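Local coordinates for Non-fluorescent flavoprotein (Photobacterium phosphoreum, PDB 1FVP), which binds flavin mononucleotide carrying a covalently attached myristate, two per subunit of a homodimer, and is related to bacterial luciferase, at residues 3-8 against 194-199; 91-96 against 127-132. All blocks are in the same frame, centred on the assembly; numbering follows the deposited sequence.

Contact 1: 3-8 against 194-199; sequences KWNYGV and TVDFLL. With FMA (6-(3-tetradecanoic acid) flavine mononucleotide), chain D.
Gly7 pairs with Leu198 where the N-terminal strand 6-11 meets the late strand 195-199, parallel neighbours in the sheet of this member of the bacterial luciferase family. The short strand axes come within 4.7 Å at 22°. One backbone hydrogen bond joins them here, from Gly7 N to Phe197 O at 2.9 Å. The other polar link is weak: Asn5 N points to Asp196 OD2 with a bent N-H (132°), and OD1 of the same carboxylate also makes a long, weak ion pair with Arg125.

Three aromatic rings cluster at this junction. Phe197 turns its edge toward the face of the six-membered ring of Trp4, an offset edge-to-face pair with centroids 5.5 Å apart. Tyr6 lies alongside Phe197 and points the same way, so these two rings meet rim to rim, their planes nearly parallel and neither ring over the face of the other. At Gly7, which has no side chain, Leu198 CD2 packs against the bare CA, while Leu199 CD1 lies by Gly7 O.

Trp4, Tyr6 and Leu199 form part of the wall round the flavin-fatty acid. Leu199 CD2 approaches FMA C9' of the acyl chain, and Tyr6 OH lies by C6' and C7'. With its CG anti to the carbonyl carbon (chi1 -58°), Trp4 presents one face to the pyrimidine end of the flavin, FMA C4 lying 3.4 Å above the indole plane.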
ATOM      1  N   LYS A   3      -6.740   7.832 -20.787  1.00 44.47           N
ATOM      2  CA  LYS A   3      -5.435   7.201 -20.705  1.00 42.96           C
ATOM      3  C   LYS A   3      -5.582   6.282 -19.466  1.00 41.55           C
ATOM      4  O   LYS A   3      -5.937   6.823 -18.419  1.00 41.09           O
ATOM      5  CB  LYS A   3      -4.286   8.137 -20.381  1.00 43.74           C
ATOM      6  CG  LYS A   3      -3.050   7.418 -19.826  1.00 44.17           C
ATOM      7  CD  LYS A   3      -1.965   8.389 -19.416  1.00 44.95           C
ATOM      8  CE  LYS A   3      -0.882   7.734 -18.584  1.00 45.67           C
ATOM      9  NZ  LYS A   3       0.343   8.584 -18.588  1.00 46.47           N
ATOM     10  N   TRP A   4      -5.300   5.033 -19.698  1.00 40.50           N
ATOM     11  CA  TRP A   4      -5.378   3.972 -18.703  1.00 39.35           C
ATOM     12  C   TRP A   4      -4.001   3.636 -18.118  1.00 39.05           C
ATOM     13  O   TRP A   4      -3.138   3.162 -18.871  1.00 39.69           O
ATOM     14  CB  TRP A   4      -5.948   2.708 -19.330  1.00 37.84           C
ATOM     15  CG  TRP A   4      -7.285   2.852 -19.945  1.00 37.77           C
ATOM     16  CD1 TRP A   4      -8.066   3.960 -20.104  1.00 37.43           C
ATOM     17  CD2 TRP A   4      -8.009   1.763 -20.558  1.00 37.84           C
ATOM     18  NE1 TRP A   4      -9.221   3.642 -20.771  1.00 37.50           N
ATOM     19  CE2 TRP A   4      -9.219   2.303 -21.053  1.00 37.67           C
ATOM     20  CE3 TRP A   4      -7.738   0.405 -20.703  1.00 37.29           C
ATOM     21  CZ2 TRP A   4     -10.161   1.515 -21.690  1.00 37.72           C
ATOM     22  CZ3 TRP A   4      -8.674  -0.366 -21.345  1.00 37.68           C
ATOM     23  CH2 TRP A   4      -9.866   0.168 -21.825  1.00 37.64           C
ATOM     24  N   ASN A   5      -3.898   3.887 -16.825  1.00 37.96           N
ATOM     25  CA  ASN A   5      -2.626   3.575 -16.114  1.00 36.55           C
ATOM     26  C   ASN A   5      -2.809   2.090 -15.766  1.00 35.20           C
ATOM     27  O   ASN A   5      -3.977   1.639 -15.705  1.00 35.08           O
ATOM     28  CB  ASN A   5      -2.405   4.586 -15.011  1.00 37.47           C
ATOM     29  CG  ASN A   5      -0.997   4.735 -14.482  1.00 38.41           C
ATOM     30  OD1 ASN A   5      -0.746   4.491 -13.279  1.00 38.94           O
ATOM     31  ND2 ASN A   5      -0.025   5.136 -15.308  1.00 38.46           N
ATOM     32  N   TYR A   6      -1.722   1.372 -15.593  1.00 33.42           N
ATOM     33  CA  TYR A   6      -1.723  -0.053 -15.251  1.00 31.15           C
ATOM     34  C   TYR A   6      -0.788  -0.325 -14.077  1.00 29.40           C
ATOM     35  O   TYR A   6       0.330   0.204 -14.024  1.00 28.62           O
ATOM     36  CB  TYR A   6      -1.280  -0.906 -16.446  1.00 31.99           C
ATOM     37  CG  TYR A   6      -2.207  -0.800 -17.625  1.00 32.87           C
ATOM     38  CD1 TYR A   6      -3.413  -1.509 -17.648  1.00 33.83           C
ATOM     39  CD2 TYR A   6      -1.890  -0.002 -18.714  1.00 33.41           C
ATOM     40  CE1 TYR A   6      -4.279  -1.428 -18.736  1.00 34.24           C
ATOM     41  CE2 TYR A   6      -2.751   0.103 -19.806  1.00 34.18           C
ATOM     42  CZ  TYR A   6      -3.940  -0.613 -19.811  1.00 34.45           C
ATOM     43  OH  TYR A   6      -4.753  -0.495 -20.898  1.00 35.43           O
ATOM     44  N   GLY A   7      -1.281  -1.157 -13.186  1.00 28.03           N
ATOM     45  CA  GLY A   7      -0.539  -1.553 -11.967  1.00 26.62           C
ATOM     46  C   GLY A   7      -0.579  -3.073 -11.866  1.00 25.58           C
ATOM     47  O   GLY A   7      -1.217  -3.688 -12.732  1.00 26.11           O
ATOM     48  N   VAL A   8       0.077  -3.633 -10.878  1.00 24.21           N
ATOM     49  CA  VAL A   8       0.121  -5.094 -10.667  1.00 22.68           C
ATOM     50  C   VAL A   8      -0.225  -5.345  -9.197  1.00 22.46           C
ATOM     51  O   VAL A   8       0.014  -4.444  -8.369  1.00 22.63           O
ATOM     52  CB  VAL A   8       1.513  -5.622 -11.057  1.00 21.72           C
ATOM     53  CG1 VAL A   8       1.820  -6.987 -10.467  1.00 20.85           C
ATOM     54  CG2 VAL A   8       1.757  -5.620 -12.550  1.00 20.77           C
ATOM     55  N   THR A 194     -14.585   3.651 -16.689  1.00 24.86           N
ATOM     56  CA  THR A 194     -14.010   4.448 -15.602  1.00 24.48           C
ATOM     57  C   THR A 194     -13.044   3.703 -14.695  1.00 24.62           C
ATOM     58  O   THR A 194     -12.949   4.088 -13.476  1.00 25.79           O
ATOM     59  CB  THR A 194     -15.165   5.100 -14.729  1.00 24.35           C
ATOM     60  OG1 THR A 194     -15.784   4.076 -13.885  1.00 23.58           O
ATOM     61  CG2 THR A 194     -16.204   5.809 -15.605  1.00 25.11           C
ATOM     62  N   VAL A 195     -12.332   2.693 -15.209  1.00 22.79           N
ATOM     63  CA  VAL A 195     -11.426   1.977 -14.287  1.00 20.55           C
ATOM     64  C   VAL A 195     -10.042   1.811 -14.901  1.00 20.13           C
ATOM     65  O   VAL A 195      -9.942   1.861 -16.122  1.00 20.55           O
ATOM     66  CB  VAL A 195     -12.019   0.602 -13.955  1.00 19.74           C
ATOM     67  CG1 VAL A 195     -13.239   0.625 -13.074  1.00 19.63           C
ATOM     68  CG2 VAL A 195     -12.246  -0.138 -15.268  1.00 19.75           C
ATOM     69  N   ASP A 196      -9.116   1.614 -14.011  1.00 19.27           N
ATOM     70  CA  ASP A 196      -7.688   1.364 -14.112  1.00 18.20           C
ATOM     71  C   ASP A 196      -7.513  -0.046 -13.525  1.00 17.86           C
ATOM     72  O   ASP A 196      -8.344  -0.392 -12.656  1.00 17.61           O
ATOM     73  CB  ASP A 196      -6.883   2.432 -13.402  1.00 18.76           C
ATOM     74  CG  ASP A 196      -6.345   3.445 -14.403  1.00 20.27           C
ATOM     75  OD1 ASP A 196      -6.876   3.531 -15.526  1.00 20.24           O
ATOM     76  OD2 ASP A 196      -5.377   4.139 -14.008  1.00 20.81           O
ATOM     77  N   PHE A 197      -6.513  -0.792 -13.988  1.00 17.47           N
ATOM     78  CA  PHE A 197      -6.363  -2.178 -13.519  1.00 16.14           C
ATOM     79  C   PHE A 197      -5.091  -2.583 -12.787  1.00 16.26           C
ATOM     80  O   PHE A 197      -3.940  -2.257 -13.039  1.00 16.18           O
ATOM     81  CB  PHE A 197      -6.617  -3.164 -14.656  1.00 13.90           C
ATOM     82  CG  PHE A 197      -7.466  -2.689 -15.776  1.00 12.74           C
ATOM     83  CD1 PHE A 197      -6.905  -1.891 -16.771  1.00 12.49           C
ATOM     84  CD2 PHE A 197      -8.817  -3.030 -15.835  1.00 13.01           C
ATOM     85  CE1 PHE A 197      -7.686  -1.427 -17.834  1.00 12.36           C
ATOM     86  CE2 PHE A 197      -9.623  -2.578 -16.889  1.00 12.29           C
ATOM     87  CZ  PHE A 197      -9.030  -1.775 -17.881  1.00 12.18           C
ATOM     88  N   LEU A 198      -5.384  -3.391 -11.790  1.00 16.35           N
ATOM     89  CA  LEU A 198      -4.432  -4.026 -10.887  1.00 17.53           C
ATOM     90  C   LEU A 198      -4.694  -5.494 -11.274  1.00 18.58           C
ATOM     91  O   LEU A 198      -5.754  -5.966 -10.803  1.00 19.80           O
ATOM     92  CB  LEU A 198      -4.831  -3.690  -9.466  1.00 17.30           C
ATOM     93  CG  LEU A 198      -4.476  -2.355  -8.874  1.00 17.59           C
ATOM     94  CD1 LEU A 198      -4.370  -2.466  -7.350  1.00 17.60           C
ATOM     95  CD2 LEU A 198      -3.142  -1.895  -9.464  1.00 18.67           C
ATOM     96  N   LEU A 199      -3.825  -6.052 -12.078  1.00 18.16           N
ATOM     97  CA  LEU A 199      -4.010  -7.410 -12.580  1.00 17.57           C
ATOM     98  C   LEU A 199      -2.949  -8.383 -12.127  1.00 18.18           C
ATOM     99  O   LEU A 199      -1.787  -8.222 -12.527  1.00 18.88           O
ATOM    100  CB  LEU A 199      -4.133  -7.257 -14.114  1.00 16.55           C
ATOM    101  CG  LEU A 199      -3.417  -6.118 -14.807  1.00 15.70           C
ATOM    102  CD1 LEU A 199      -1.921  -6.108 -14.522  1.00 15.22           C
ATOM    103  CD2 LEU A 199      -3.607  -6.219 -16.313  1.00 15.55           C
TER
HETATM  104  N1  FMA D 233     -10.294   3.283 -24.762  1.00 60.48           N
HETATM  105  C2  FMA D 233      -9.656   4.235 -24.079  1.00 60.72           C
HETATM  106  O2  FMA D 233     -10.053   5.285 -23.738  1.00 61.31           O
HETATM  107  N3  FMA D 233      -8.279   4.005 -23.663  1.00 60.32           N
HETATM  108  C4  FMA D 233      -7.647   2.853 -23.962  1.00 60.08           C
HETATM  109  O4  FMA D 233      -6.499   2.710 -23.601  1.00 60.17           O
HETATM  110  C4A FMA D 233      -8.348   1.849 -24.700  1.00 59.98           C
HETATM  111  N5  FMA D 233      -7.828   0.698 -25.044  1.00 59.61           N
HETATM  112  C5A FMA D 233      -8.433  -0.280 -25.737  1.00 59.09           C
HETATM  113  C6  FMA D 233      -7.798  -1.477 -26.057  1.00 58.14           C
HETATM  114  C7  FMA D 233      -8.502  -2.416 -26.769  1.00 58.58           C
HETATM  115  C7M FMA D 233      -7.901  -3.805 -27.181  1.00 58.82           C
HETATM  116  C8  FMA D 233      -9.864  -2.184 -27.191  1.00 58.87           C
HETATM  117  C8M FMA D 233     -10.667  -3.174 -27.969  1.00 58.53           C
HETATM  118  C9  FMA D 233     -10.459  -0.985 -26.860  1.00 59.24           C
HETATM  119  C9A FMA D 233      -9.817  -0.016 -26.146  1.00 59.43           C
HETATM  120  N10 FMA D 233     -10.363   1.205 -25.775  1.00 59.88           N
HETATM  121  C10 FMA D 233      -9.747   2.168 -25.092  1.00 60.07           C
HETATM  122  C1B FMA D 233     -11.805   1.529 -26.170  1.00 60.34           C
HETATM  123  C2B FMA D 233     -12.553   2.530 -25.187  1.00 61.21           C
HETATM  124  O2B FMA D 233     -13.747   1.816 -24.924  1.00 61.05           O
HETATM  125  C3B FMA D 233     -12.769   3.853 -25.887  1.00 62.19           C
HETATM  126  O3' FMA D 233     -11.873   4.023 -26.938  1.00 62.26           O
HETATM  127  C4B FMA D 233     -12.711   5.093 -24.989  1.00 63.13           C
HETATM  128  O4' FMA D 233     -13.703   4.999 -23.904  1.00 62.91           O
HETATM  129  C5B FMA D 233     -13.025   6.375 -25.810  1.00 64.30           C
HETATM  130  O5' FMA D 233     -14.253   7.027 -25.127  1.00 65.69           O
HETATM  131  P   FMA D 233     -15.599   7.519 -25.795  1.00 66.69           P
HETATM  132  O1P FMA D 233     -15.057   8.722 -26.643  1.00 66.42           O
HETATM  133  O2P FMA D 233     -16.105   6.439 -26.619  1.00 66.35           O
HETATM  134  O3P FMA D 233     -16.507   7.770 -24.785  1.00 66.81           O
HETATM  135  C1' FMA D 233      -4.186  -1.390 -26.685  0.92 56.81           C
HETATM  136  O1' FMA D 233      -4.436  -2.498 -27.294  0.84 56.91           O
HETATM  137  O2' FMA D 233      -3.183  -0.743 -27.006  0.69 56.83           O
HETATM  138  C2' FMA D 233      -5.424  -0.699 -26.218  0.94 56.80           C
HETATM  139  C3' FMA D 233      -6.421  -1.674 -25.577  0.98 56.83           C
HETATM  140  C4' FMA D 233      -6.221  -1.637 -24.092  1.00 55.71           C
HETATM  141  C5' FMA D 233      -5.323  -2.651 -23.423  1.00 54.27           C
HETATM  142  C6' FMA D 233      -5.917  -3.241 -22.168  1.00 52.90           C
HETATM  143  C7' FMA D 233      -4.856  -3.711 -21.182  1.00 51.63           C
HETATM  144  C8' FMA D 233      -4.848  -5.144 -20.857  1.00 50.39           C
HETATM  145  C9' FMA D 233      -5.634  -5.653 -19.661  1.00 49.40           C
HETATM  146  C11 FMA D 233      -5.836  -7.137 -19.664  1.00 48.72           C
HETATM  147  C12 FMA D 233      -4.791  -8.088 -20.120  1.00 48.26           C
HETATM  148  C13 FMA D 233      -5.009  -9.557 -19.983  1.00 47.59           C
HETATM  149  C14 FMA D 233      -3.893 -10.457 -20.409  1.00 47.07           C
HETATM  150  C15 FMA D 233      -3.227 -10.078 -21.701  1.00 46.97           C

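Contact 2: 91-96 against 127-132; sequences PLVFKW and QLMLHV. With FMA (6-(3-tetradecanoic acid) flavine mononucleotide), chain D.
Met129 reaches across to the 91-96 segment: its CG sits by Phe94 O and also 4.1 Å from Val93 CG2. The thioether chain then bends at its last torsion (chi3 -55°), which brings the terminal CE to Trp96 CB at 3.8 Å. Next to it Val93 and Gln127 cross at an angle on their shared side of the sheet. Here Val93 CG2, anti to the backbone N, meets Gln127 CB at 3.5 Å, while the Gln127 amide end leads off toward strand 195-199. On the side of the sheet facing helix 100-116, Leu128 CD1 comes against Phe94 CB, and the Phe94 side chain touches Arg103 and Leu107 of that helix.

Beyond the hydrogen-bonded residues, the rings of Trp96 and His131 lie close and oblique, though the detail of this pairing is doubtful because the model is too tight there. Asn172 ties both residues together, accepting from His131 N and donating to Trp96 O.

Two backbone bonds set the strands side by side. Gln127 N donates to Leu92 O at 2.7 Å, in the carbonyl plane, and Phe94 N donates to Gln127 O at 2.6 Å. Gln127 thus grips the residues before and after Val93, as expected of parallel strands 92-94 and 126-134 joined through helix 100-116 in a beta-alpha-beta crossover.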
ATOM      1  N   PRO A  91     -12.027   7.223  -4.718  1.00 22.18           N
ATOM      2  CA  PRO A  91     -12.184   6.205  -5.759  1.00 21.67           C
ATOM      3  C   PRO A  91     -12.208   4.858  -5.033  1.00 21.40           C
ATOM      4  O   PRO A  91     -11.672   4.740  -3.915  1.00 21.28           O
ATOM      5  CB  PRO A  91     -10.997   6.358  -6.683  1.00 21.57           C
ATOM      6  CG  PRO A  91     -10.208   7.516  -6.153  1.00 21.97           C
ATOM      7  CD  PRO A  91     -10.641   7.690  -4.702  1.00 22.28           C
ATOM      8  N   LEU A  92     -12.830   3.912  -5.699  1.00 21.10           N
ATOM      9  CA  LEU A  92     -12.980   2.541  -5.232  1.00 20.92           C
ATOM     10  C   LEU A  92     -11.982   1.588  -5.921  1.00 21.02           C
ATOM     11  O   LEU A  92     -11.501   1.831  -7.045  1.00 21.15           O
ATOM     12  CB  LEU A  92     -14.395   2.066  -5.555  1.00 19.78           C
ATOM     13  CG  LEU A  92     -15.646   2.822  -5.254  1.00 18.59           C
ATOM     14  CD1 LEU A  92     -16.818   2.090  -5.915  1.00 18.93           C
ATOM     15  CD2 LEU A  92     -15.880   2.812  -3.751  1.00 18.55           C
ATOM     16  N   VAL A  93     -11.753   0.496  -5.214  1.00 20.85           N
ATOM     17  CA  VAL A  93     -10.862  -0.574  -5.757  1.00 21.20           C
ATOM     18  C   VAL A  93     -11.765  -1.817  -5.733  1.00 20.82           C
ATOM     19  O   VAL A  93     -12.093  -2.364  -4.680  1.00 20.60           O
ATOM     20  CB  VAL A  93      -9.511  -0.591  -5.061  1.00 21.52           C
ATOM     21  CG1 VAL A  93      -9.555  -1.137  -3.632  1.00 21.45           C
ATOM     22  CG2 VAL A  93      -8.447  -1.286  -5.898  1.00 20.95           C
ATOM     23  N   PHE A  94     -12.211  -2.174  -6.924  1.00 20.60           N
ATOM     24  CA  PHE A  94     -13.135  -3.290  -7.167  1.00 19.99           C
ATOM     25  C   PHE A  94     -12.540  -4.621  -6.799  1.00 20.13           C
ATOM     26  O   PHE A  94     -11.387  -4.851  -7.172  1.00 20.29           O
ATOM     27  CB  PHE A  94     -13.734  -3.187  -8.582  1.00 18.35           C
ATOM     28  CG  PHE A  94     -14.773  -2.081  -8.593  1.00 17.40           C
ATOM     29  CD1 PHE A  94     -15.996  -2.297  -7.942  1.00 17.10           C
ATOM     30  CD2 PHE A  94     -14.522  -0.851  -9.171  1.00 16.75           C
ATOM     31  CE1 PHE A  94     -16.978  -1.330  -7.910  1.00 16.33           C
ATOM     32  CE2 PHE A  94     -15.494   0.156  -9.137  1.00 16.04           C
ATOM     33  CZ  PHE A  94     -16.710  -0.090  -8.507  1.00 16.28           C
ATOM     34  N   LYS A  95     -13.309  -5.432  -6.074  1.00 20.93           N
ATOM     35  CA  LYS A  95     -12.780  -6.746  -5.685  1.00 22.65           C
ATOM     36  C   LYS A  95     -12.646  -7.669  -6.901  1.00 24.63           C
ATOM     37  O   LYS A  95     -13.239  -7.557  -7.975  1.00 25.39           O
ATOM     38  CB  LYS A  95     -13.466  -7.455  -4.547  1.00 20.88           C
ATOM     39  CG  LYS A  95     -13.116  -6.814  -3.195  1.00 20.25           C
ATOM     40  CD  LYS A  95     -13.162  -7.848  -2.109  1.00 20.46           C
ATOM     41  CE  LYS A  95     -14.491  -8.535  -1.947  1.00 20.76           C
ATOM     42  NZ  LYS A  95     -14.733  -8.825  -0.499  1.00 22.08           N
ATOM     43  N   TRP A  96     -11.782  -8.621  -6.691  1.00 26.36           N
ATOM     44  CA  TRP A  96     -11.352  -9.685  -7.610  1.00 27.81           C
ATOM     45  C   TRP A  96     -12.383 -10.803  -7.582  1.00 27.97           C
ATOM     46  O   TRP A  96     -12.738 -11.201  -8.704  1.00 28.94           O
ATOM     47  CB  TRP A  96      -9.967 -10.012  -7.214  1.00 30.53           C
ATOM     48  CG  TRP A  96      -9.136 -11.098  -6.757  1.00 32.34           C
ATOM     49  CD1 TRP A  96      -7.765 -11.046  -6.879  1.00 33.24           C
ATOM     50  CD2 TRP A  96      -9.375 -12.346  -6.100  1.00 33.20           C
ATOM     51  NE1 TRP A  96      -7.168 -12.156  -6.362  1.00 34.53           N
ATOM     52  CE2 TRP A  96      -8.142 -12.988  -5.887  1.00 33.63           C
ATOM     53  CE3 TRP A  96     -10.513 -12.994  -5.677  1.00 34.06           C
ATOM     54  CZ2 TRP A  96      -8.009 -14.231  -5.290  1.00 33.68           C
ATOM     55  CZ3 TRP A  96     -10.396 -14.232  -5.070  1.00 34.78           C
ATOM     56  CH2 TRP A  96      -9.167 -14.856  -4.880  1.00 34.04           C
ATOM     57  N   GLN A 127     -10.538   1.374  -9.541  1.00 25.08           N
ATOM     58  CA  GLN A 127      -9.394   0.482  -9.849  1.00 23.14           C
ATOM     59  C   GLN A 127      -9.985  -0.943  -9.852  1.00 22.31           C
ATOM     60  O   GLN A 127     -10.620  -1.331  -8.858  1.00 21.82           O
ATOM     61  CB  GLN A 127      -8.213   0.528  -8.916  1.00 22.09           C
ATOM     62  CG  GLN A 127      -7.279   1.692  -9.026  1.00 20.24           C
ATOM     63  CD  GLN A 127      -6.107   1.483  -9.929  1.00 19.72           C
ATOM     64  OE1 GLN A 127      -5.283   2.368 -10.062  1.00 19.04           O
ATOM     65  NE2 GLN A 127      -5.971   0.334 -10.571  1.00 19.92           N
ATOM     66  N   LEU A 128      -9.719  -1.592 -10.966  1.00 21.11           N
ATOM     67  CA  LEU A 128     -10.224  -2.963 -11.206  1.00 20.05           C
ATOM     68  C   LEU A 128      -9.135  -3.997 -10.968  1.00 18.78           C
ATOM     69  O   LEU A 128      -8.055  -3.847 -11.568  1.00 18.01           O
ATOM     70  CB  LEU A 128     -10.821  -2.888 -12.612  1.00 20.35           C
ATOM     71  CG  LEU A 128     -11.748  -3.970 -13.109  1.00 20.39           C
ATOM     72  CD1 LEU A 128     -12.903  -4.218 -12.153  1.00 19.67           C
ATOM     73  CD2 LEU A 128     -12.259  -3.566 -14.496  1.00 19.58           C
ATOM     74  N   MET A 129      -9.452  -4.960 -10.109  1.00 17.46           N
ATOM     75  CA  MET A 129      -8.544  -6.031  -9.734  1.00 17.11           C
ATOM     76  C   MET A 129      -8.947  -7.394 -10.348  1.00 16.99           C
ATOM     77  O   MET A 129      -9.883  -8.049  -9.845  1.00 17.20           O
ATOM     78  CB  MET A 129      -8.391  -6.265  -8.245  1.00 16.71           C
ATOM     79  CG  MET A 129      -8.291  -5.080  -7.370  1.00 17.45           C
ATOM     80  SD  MET A 129      -7.679  -5.611  -5.719  1.00 17.69           S
ATOM     81  CE  MET A 129      -8.896  -6.867  -5.326  1.00 18.21           C
ATOM     82  N   LEU A 130      -8.165  -7.789 -11.330  1.00 16.09           N
ATOM     83  CA  LEU A 130      -8.268  -9.015 -12.085  1.00 15.66           C
ATOM     84  C   LEU A 130      -7.019  -9.920 -11.961  1.00 15.71           C
ATOM     85  O   LEU A 130      -5.856  -9.523 -11.916  1.00 14.71           O
ATOM     86  CB  LEU A 130      -8.431  -8.659 -13.564  1.00 15.37           C
ATOM     87  CG  LEU A 130      -9.386  -7.613 -14.035  1.00 15.27           C
ATOM     88  CD1 LEU A 130      -8.899  -6.990 -15.333  1.00 14.57           C
ATOM     89  CD2 LEU A 130     -10.750  -8.275 -14.232  1.00 16.20           C
ATOM     90  N   HIS A 131      -7.320 -11.198 -11.997  1.00 16.21           N
ATOM     91  CA  HIS A 131      -6.457 -12.360 -11.938  1.00 16.44           C
ATOM     92  C   HIS A 131      -6.148 -12.902 -13.325  1.00 17.22           C
ATOM     93  O   HIS A 131      -6.705 -13.974 -13.634  1.00 18.48           O
ATOM     94  CB  HIS A 131      -7.126 -13.540 -11.151  1.00 14.85           C
ATOM     95  CG  HIS A 131      -6.329 -13.845  -9.937  1.00 15.53           C
ATOM     96  ND1 HIS A 131      -6.746 -13.804  -8.640  1.00 15.30           N
ATOM     97  CD2 HIS A 131      -5.007 -14.179  -9.897  1.00 16.37           C
ATOM     98  CE1 HIS A 131      -5.717 -14.122  -7.856  1.00 15.79           C
ATOM     99  NE2 HIS A 131      -4.653 -14.339  -8.578  1.00 16.35           N
ATOM    100  N   VAL A 132      -5.348 -12.263 -14.136  1.00 17.59           N
ATOM    101  CA  VAL A 132      -5.018 -12.769 -15.480  1.00 18.42           C
ATOM    102  C   VAL A 132      -4.322 -14.129 -15.476  1.00 19.03           C
ATOM    103  O   VAL A 132      -3.615 -14.534 -14.528  1.00 19.53           O
ATOM    104  CB  VAL A 132      -4.134 -11.715 -16.185  1.00 18.27           C
ATOM    105  CG1 VAL A 132      -3.359 -12.241 -17.369  1.00 18.46           C
ATOM    106  CG2 VAL A 132      -4.984 -10.534 -16.625  1.00 19.79           C
TER
HETATM  107  N1  FMA D 233     -10.294   3.283 -24.762  1.00 60.48           N
HETATM  108  C2  FMA D 233      -9.656   4.235 -24.079  1.00 60.72           C
HETATM  109  O2  FMA D 233     -10.053   5.285 -23.738  1.00 61.31           O
HETATM  110  N3  FMA D 233      -8.279   4.005 -23.663  1.00 60.32           N
HETATM  111  C4  FMA D 233      -7.647   2.853 -23.962  1.00 60.08           C
HETATM  112  O4  FMA D 233      -6.499   2.710 -23.601  1.00 60.17           O
HETATM  113  C4A FMA D 233      -8.348   1.849 -24.700  1.00 59.98           C
HETATM  114  N5  FMA D 233      -7.828   0.698 -25.044  1.00 59.61           N
HETATM  115  C5A FMA D 233      -8.433  -0.280 -25.737  1.00 59.09           C
HETATM  116  C6  FMA D 233      -7.798  -1.477 -26.057  1.00 58.14           C
HETATM  117  C7  FMA D 233      -8.502  -2.416 -26.769  1.00 58.58           C
HETATM  118  C7M FMA D 233      -7.901  -3.805 -27.181  1.00 58.82           C
HETATM  119  C8  FMA D 233      -9.864  -2.184 -27.191  1.00 58.87           C
HETATM  120  C8M FMA D 233     -10.667  -3.174 -27.969  1.00 58.53           C
HETATM  121  C9  FMA D 233     -10.459  -0.985 -26.860  1.00 59.24           C
HETATM  122  C9A FMA D 233      -9.817  -0.016 -26.146  1.00 59.43           C
HETATM  123  N10 FMA D 233     -10.363   1.205 -25.775  1.00 59.88           N
HETATM  124  C10 FMA D 233      -9.747   2.168 -25.092  1.00 60.07           C
HETATM  125  C1B FMA D 233     -11.805   1.529 -26.170  1.00 60.34           C
HETATM  126  C2B FMA D 233     -12.553   2.530 -25.187  1.00 61.21           C
HETATM  127  O2B FMA D 233     -13.747   1.816 -24.924  1.00 61.05           O
HETATM  128  C3B FMA D 233     -12.769   3.853 -25.887  1.00 62.19           C
HETATM  129  O3' FMA D 233     -11.873   4.023 -26.938  1.00 62.26           O
HETATM  130  C4B FMA D 233     -12.711   5.093 -24.989  1.00 63.13           C
HETATM  131  O4' FMA D 233     -13.703   4.999 -23.904  1.00 62.91           O
HETATM  132  C5B FMA D 233     -13.025   6.375 -25.810  1.00 64.30           C
HETATM  133  O5' FMA D 233     -14.253   7.027 -25.127  1.00 65.69           O
HETATM  134  P   FMA D 233     -15.599   7.519 -25.795  1.00 66.69           P
HETATM  135  O1P FMA D 233     -15.057   8.722 -26.643  1.00 66.42           O
HETATM  136  O2P FMA D 233     -16.105   6.439 -26.619  1.00 66.35           O
HETATM  137  O3P FMA D 233     -16.507   7.770 -24.785  1.00 66.81           O
HETATM  138  C1' FMA D 233      -4.186  -1.390 -26.685  0.92 56.81           C
HETATM  139  O1' FMA D 233      -4.436  -2.498 -27.294  0.84 56.91           O
HETATM  140  O2' FMA D 233      -3.183  -0.743 -27.006  0.69 56.83           O
HETATM  141  C2' FMA D 233      -5.424  -0.699 -26.218  0.94 56.80           C
HETATM  142  C3' FMA D 233      -6.421  -1.674 -25.577  0.98 56.83           C
HETATM  143  C4' FMA D 233      -6.221  -1.637 -24.092  1.00 55.71           C
HETATM  144  C5' FMA D 233      -5.323  -2.651 -23.423  1.00 54.27           C
HETATM  145  C6' FMA D 233      -5.917  -3.241 -22.168  1.00 52.90           C
HETATM  146  C7' FMA D 233      -4.856  -3.711 -21.182  1.00 51.63           C
HETATM  147  C8' FMA D 233      -4.848  -5.144 -20.857  1.00 50.39           C
HETATM  148  C9' FMA D 233      -5.634  -5.653 -19.661  1.00 49.40           C
HETATM  149  C11 FMA D 233      -5.836  -7.137 -19.664  1.00 48.72           C
HETATM  150  C12 FMA D 233      -4.791  -8.088 -20.120  1.00 48.26           C
HETATM  151  C13 FMA D 233      -5.009  -9.557 -19.983  1.00 47.59           C
HETATM  152  C14 FMA D 233      -3.893 -10.457 -20.409  1.00 47.07           C
HETATM  153  C15 FMA D 233      -3.227 -10.078 -21.701  1.00 46.97           C

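From the N terminus the chain enters strand 6-11, whose partner in contact 1 is the late strand 195-199. Contact 1 therefore closes a loop of 185 residues between segments 3-8 and 194-199, most of the protein. Within that span, contact 2 closes a much shorter loop of 30 residues, carrying helix 100-116, so the two nest and do not cross. Their centres lie 9 Å apart, and Leu128 N and O both probably bond to the later strand, through Asp196 O and Leu198 N. Together the contacts line up strands 6-11, 195-199, 126-134 and 92-94 as successive neighbours in the sheet, and both reach the same FMA, through Val132 in contact 2.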